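PDB 3PGV: haloacid dehalogenase-like hydrolase from Klebsiella pneumoniae subsp. pneumoniae, which probably acts as a magnesium-dependent phosphatase of the Cof family in the haloacid dehalogenase superfamily, and holds a calcium ion at its metal site in this crystal. Local coordinates for residues A[30-35]-A[273-278]; A[247-252]-A[262-267]. All blocks are in the same frame, centred on the assembly; numbering follows the deposited sequence.

Interaction 1: residues A[30-35]-A[273-278]; sequences GTLLSP and DAVPRY
T31 and L32 meet V275 and P276 where the short helix 28-32 that follows the first strand of the Rossmann-like HAD core, just past the DxD metal motif (D27, D29), lies against the start of helix 274-283. The direct contact is apolar and modest, burying 179 Å² in all. V275 points at the turn: its CG2 lies 3.6 Å from T31 O and its side chain crosses that of T31 obliquely, methyl against methyl, with CG2 to CG2 at 3.9 Å. In L32, CG stands anti to the backbone N (chi1 -178°), and this carries CD1 over to the helix, where it reaches P276 CD at 4.1 Å and V275 CG1 at 4.2 Å.

No direct hydrogen bond joins the two segments; two waters bridge the polar atoms instead. One accepts from V275 N in the first turn of the helix and donates to T31 O, so an otherwise distant amide and carbonyl are linked through a single molecule.

Farther out, T31 turns its two branches to different tasks. With CG2 anti to the backbone N, OG1 lies beside that N and hydrogen-bonds to D27 OD2, a ligand residue of the calcium ion, so the residue that packs on the helix also touches the metal's first shell. P276 is backed by Y42, A43 and T46 of helix 41-51, and V275 rests also on F231. D273 divides its carboxylate: OD2 bonds to T40 OG1, while OD1 takes a 2.5 Å hydrogen bond from the second water, which also donates to L32 O at 2.6 Å.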
# COMPACT_ATOMS: atom_id res chain seq x y z
N GLY A 30 -6.46 4.22 -6.92
CA GLY A 30 -6.12 5.58 -7.33
C GLY A 30 -4.97 5.65 -8.32
O GLY A 30 -4.60 6.74 -8.75
N THR A 31 -4.38 4.48 -8.67
CA THR A 31 -3.23 4.42 -9.57
C THR A 31 -3.53 3.54 -10.81
O THR A 31 -3.94 4.06 -11.84
CB THR A 31 -1.99 3.98 -8.79
OG1 THR A 31 -1.80 4.86 -7.67
CG2 THR A 31 -0.75 3.96 -9.64
N LEU A 32 -3.35 2.22 -10.70
CA LEU A 32 -3.65 1.30 -11.80
C LEU A 32 -5.18 1.07 -11.91
O LEU A 32 -5.70 0.95 -13.03
CB LEU A 32 -2.91 -0.04 -11.60
CG LEU A 32 -3.11 -1.10 -12.71
CD1 LEU A 32 -2.58 -0.59 -14.07
CD2 LEU A 32 -2.45 -2.39 -12.35
N LEU A 33 -5.88 1.01 -10.76
CA LEU A 33 -7.33 0.80 -10.76
C LEU A 33 -8.07 2.06 -11.19
O LEU A 33 -7.62 3.19 -10.89
CB LEU A 33 -7.83 0.33 -9.37
CG LEU A 33 -7.27 -0.99 -8.84
CD1 LEU A 33 -7.85 -1.29 -7.48
CD2 LEU A 33 -7.55 -2.15 -9.80
N SER A 34 -9.21 1.88 -11.88
CA SER A 34 -10.04 3.00 -12.32
C SER A 34 -10.64 3.72 -11.11
O SER A 34 -10.64 3.16 -10.00
CB SER A 34 -11.15 2.49 -13.22
OG SER A 34 -12.10 1.74 -12.48
N PRO A 35 -11.24 4.94 -11.29
CA PRO A 35 -11.91 5.60 -10.15
C PRO A 35 -13.02 4.74 -9.53
O PRO A 35 -13.39 4.95 -8.38
CB PRO A 35 -12.46 6.88 -10.76
CG PRO A 35 -11.61 7.13 -11.94
CD PRO A 35 -11.29 5.78 -12.49
N ASP A 273 -7.00 6.10 -17.40
CA ASP A 273 -6.20 4.87 -17.51
C ASP A 273 -4.76 5.29 -17.84
O ASP A 273 -4.14 4.73 -18.75
CB ASP A 273 -6.76 3.92 -18.61
CG ASP A 273 -7.31 2.59 -18.11
OD1 ASP A 273 -7.17 2.30 -16.90
OD2 ASP A 273 -7.82 1.81 -18.94
N ALA A 274 -4.28 6.35 -17.16
CA ALA A 274 -2.98 6.97 -17.43
C ALA A 274 -1.79 6.02 -17.30
O ALA A 274 -0.85 6.12 -18.08
CB ALA A 274 -2.78 8.18 -16.55
N VAL A 275 -1.82 5.12 -16.31
CA VAL A 275 -0.69 4.18 -16.09
C VAL A 275 -0.49 3.24 -17.31
O VAL A 275 0.58 3.30 -17.93
CB VAL A 275 -0.77 3.40 -14.74
CG1 VAL A 275 0.37 2.38 -14.62
CG2 VAL A 275 -0.77 4.37 -13.56
N PRO A 276 -1.51 2.42 -17.73
CA PRO A 276 -1.29 1.52 -18.87
C PRO A 276 -0.99 2.26 -20.18
O PRO A 276 -0.21 1.75 -21.00
CB PRO A 276 -2.58 0.70 -18.94
CG PRO A 276 -3.58 1.48 -18.18
CD PRO A 276 -2.83 2.20 -17.12
N ARG A 277 -1.57 3.47 -20.37
CA ARG A 277 -1.31 4.29 -21.56
C ARG A 277 0.12 4.78 -21.57
O ARG A 277 0.77 4.77 -22.62
CB ARG A 277 -2.29 5.47 -21.65
CG ARG A 277 -3.71 5.02 -21.91
CD ARG A 277 -4.70 6.17 -22.05
NE ARG A 277 -6.08 5.66 -22.03
CZ ARG A 277 -6.70 5.16 -23.10
NH1 ARG A 277 -6.11 5.17 -24.29
NH2 ARG A 277 -7.93 4.67 -22.99
N TYR A 278 0.64 5.16 -20.39
CA TYR A 278 2.03 5.61 -20.23
C TYR A 278 2.97 4.45 -20.55
O TYR A 278 3.97 4.64 -21.25
CB TYR A 278 2.26 6.10 -18.79
CG TYR A 278 3.62 6.73 -18.57
CD1 TYR A 278 4.73 5.96 -18.25
CD2 TYR A 278 3.77 8.12 -18.58
CE1 TYR A 278 5.98 6.54 -18.02
CE2 TYR A 278 5.01 8.71 -18.33
CZ TYR A 278 6.11 7.92 -18.04
OH TYR A 278 7.33 8.50 -17.77
O HOH W 1 -3.99 4.78 -14.50
O HOH W 2 -5.36 2.46 -15.13

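Interaction 2: residues A[247-252]-A[262-267]; sequences GCIMAN and PELEVI
Between I249 and V266 the backbones pair as parallel strands, the closing step of a beta-alpha-beta unit whose helix, 255-260, connects the two. Two hydrogen bonds reach out from I249. Its N donates to E265 O at 2.8 Å and nearly straight (173°), whereas its O accepts from I267 N at 2.7 Å with a more bent N-H (148°). V266 CA adds a CA-H...O contact to that same carbonyl oxygen.

The buried part of the contact packs closely. On the I249 side, I249 and L264 cross at about a right angle, with I249 CD1 set 3.8 Å from L264 CB. On the C248 side, I267 CG1 sits between its backbone N and carbonyl carbon (chi1 67°); this directs CG2 toward C248 CB and SG and lets CD1 approach M250 SE at 3.9 Å, the selenomethionine chain being bent at chi2 and chi3.

The pairing loosens toward G247, where a water replaces a direct bond by donating to G247 O and accepting from E265 N. V266 is the open part of the I249 side, exposed, its CG1 resting 3.9 Å from A251 CA. E265 is partly exposed, yet its OE1 makes a salt bridge with K246 NZ and a hydrogen bond with Y278 OH.

Strand 265-266 thus forms one edge of the core sheet, beyond strands 228-232 and 246-249, with L241 of helix 238-243 against I249 and L264 and Y278 of helix 274-283 against C248 and I267.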
# COMPACT_ATOMS: atom_id res chain seq x y z
N GLY A 247 10.06 7.29 -10.90
CA GLY A 247 8.81 7.42 -10.16
C GLY A 247 7.83 8.36 -10.82
O GLY A 247 8.20 9.48 -11.19
N CYS A 248 6.56 7.92 -10.99
CA CYS A 248 5.49 8.74 -11.58
C CYS A 248 4.39 8.99 -10.57
O CYS A 248 3.86 8.04 -9.99
CB CYS A 248 4.94 8.10 -12.84
SG CYS A 248 6.12 8.01 -14.20
N ILE A 249 4.00 10.26 -10.40
CA ILE A 249 2.90 10.65 -9.52
C ILE A 249 1.62 10.86 -10.35
O ILE A 249 1.66 11.51 -11.40
CB ILE A 249 3.27 11.94 -8.71
CG1 ILE A 249 4.49 11.69 -7.78
CG2 ILE A 249 2.06 12.49 -7.92
CD1 ILE A 249 5.00 12.97 -7.03
N MSE A 250 0.49 10.27 -9.91
CA MSE A 250 -0.80 10.40 -10.60
C MSE A 250 -1.29 11.85 -10.52
O MSE A 250 -1.06 12.51 -9.50
CB MSE A 250 -1.85 9.48 -9.95
CG MSE A 250 -1.42 8.02 -9.89
SE MSE A 250 -0.99 7.31 -11.62
CE MSE A 250 -2.71 7.46 -12.47
N ALA A 251 -2.01 12.32 -11.55
CA ALA A 251 -2.61 13.67 -11.51
C ALA A 251 -3.61 13.76 -10.35
O ALA A 251 -3.73 14.82 -9.72
CB ALA A 251 -3.31 13.98 -12.83
N ASN A 252 -4.28 12.63 -10.04
CA ASN A 252 -5.28 12.57 -8.97
C ASN A 252 -4.64 12.37 -7.59
O ASN A 252 -5.36 12.19 -6.61
CB ASN A 252 -6.27 11.47 -9.26
CG ASN A 252 -5.63 10.13 -9.53
OD1 ASN A 252 -5.12 9.88 -10.62
ND2 ASN A 252 -5.65 9.25 -8.54
N PRO A 262 8.62 17.27 -5.62
CA PRO A 262 8.36 18.05 -6.84
C PRO A 262 9.25 17.63 -8.02
O PRO A 262 8.95 17.96 -9.17
CB PRO A 262 8.65 19.49 -6.40
CG PRO A 262 9.61 19.36 -5.29
CD PRO A 262 9.26 18.10 -4.57
N GLU A 263 10.33 16.88 -7.74
CA GLU A 263 11.25 16.40 -8.78
C GLU A 263 10.66 15.24 -9.61
O GLU A 263 11.23 14.88 -10.64
CB GLU A 263 12.60 15.98 -8.15
CG GLU A 263 12.56 14.67 -7.36
CD GLU A 263 11.91 14.73 -5.98
OE1 GLU A 263 11.64 15.85 -5.50
OE2 GLU A 263 11.76 13.65 -5.36
N LEU A 264 9.56 14.64 -9.14
CA LEU A 264 8.96 13.51 -9.82
C LEU A 264 7.96 13.94 -10.87
O LEU A 264 7.21 14.90 -10.67
CB LEU A 264 8.31 12.53 -8.82
CG LEU A 264 9.27 11.87 -7.82
CD1 LEU A 264 8.53 10.96 -6.89
CD2 LEU A 264 10.39 11.09 -8.54
N GLU A 265 7.91 13.21 -11.98
CA GLU A 265 6.96 13.47 -13.05
C GLU A 265 5.54 13.21 -12.58
O GLU A 265 5.27 12.17 -11.96
CB GLU A 265 7.29 12.59 -14.27
CG GLU A 265 6.41 12.86 -15.48
CD GLU A 265 6.59 11.91 -16.64
OE1 GLU A 265 7.34 10.91 -16.49
OE2 GLU A 265 5.95 12.13 -17.70
N VAL A 266 4.63 14.14 -12.88
CA VAL A 266 3.21 13.96 -12.61
C VAL A 266 2.54 13.56 -13.92
O VAL A 266 2.61 14.30 -14.91
CB VAL A 266 2.55 15.22 -11.97
CG1 VAL A 266 1.05 15.01 -11.76
CG2 VAL A 266 3.23 15.59 -10.66
N ILE A 267 1.96 12.34 -13.97
CA ILE A 267 1.27 11.87 -15.16
C ILE A 267 -0.23 12.12 -15.04
O ILE A 267 -0.66 12.81 -14.11
CB ILE A 267 1.63 10.39 -15.50
CG1 ILE A 267 1.07 9.41 -14.42
CG2 ILE A 267 3.13 10.22 -15.69
CD1 ILE A 267 1.02 7.93 -14.88
O HOH W 3 9.80 11.22 -12.29

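How the interactions relate
From the N terminus, the chain leaves strand 23-27 past the calcium ligands D27 and D29 into segment 30-35, and interaction 1 closes a loop of 237 residues when helix 274-283 returns to that turn. Interaction 2 falls wholly within this span: 247-252 and 262-267 close a short loop of nine residues around helix 255-260, just before the chain enters the final helix. One contact thus ties the central strand's end to the C-terminal helix, the other adds the sheet's edge strand. They meet directly, with G30 O probably hydrogen-bonded to N252 ND2 and V275 CG2 packed on M250 SE, so the turn, the last two strands on that side and the last helix pack as one cluster.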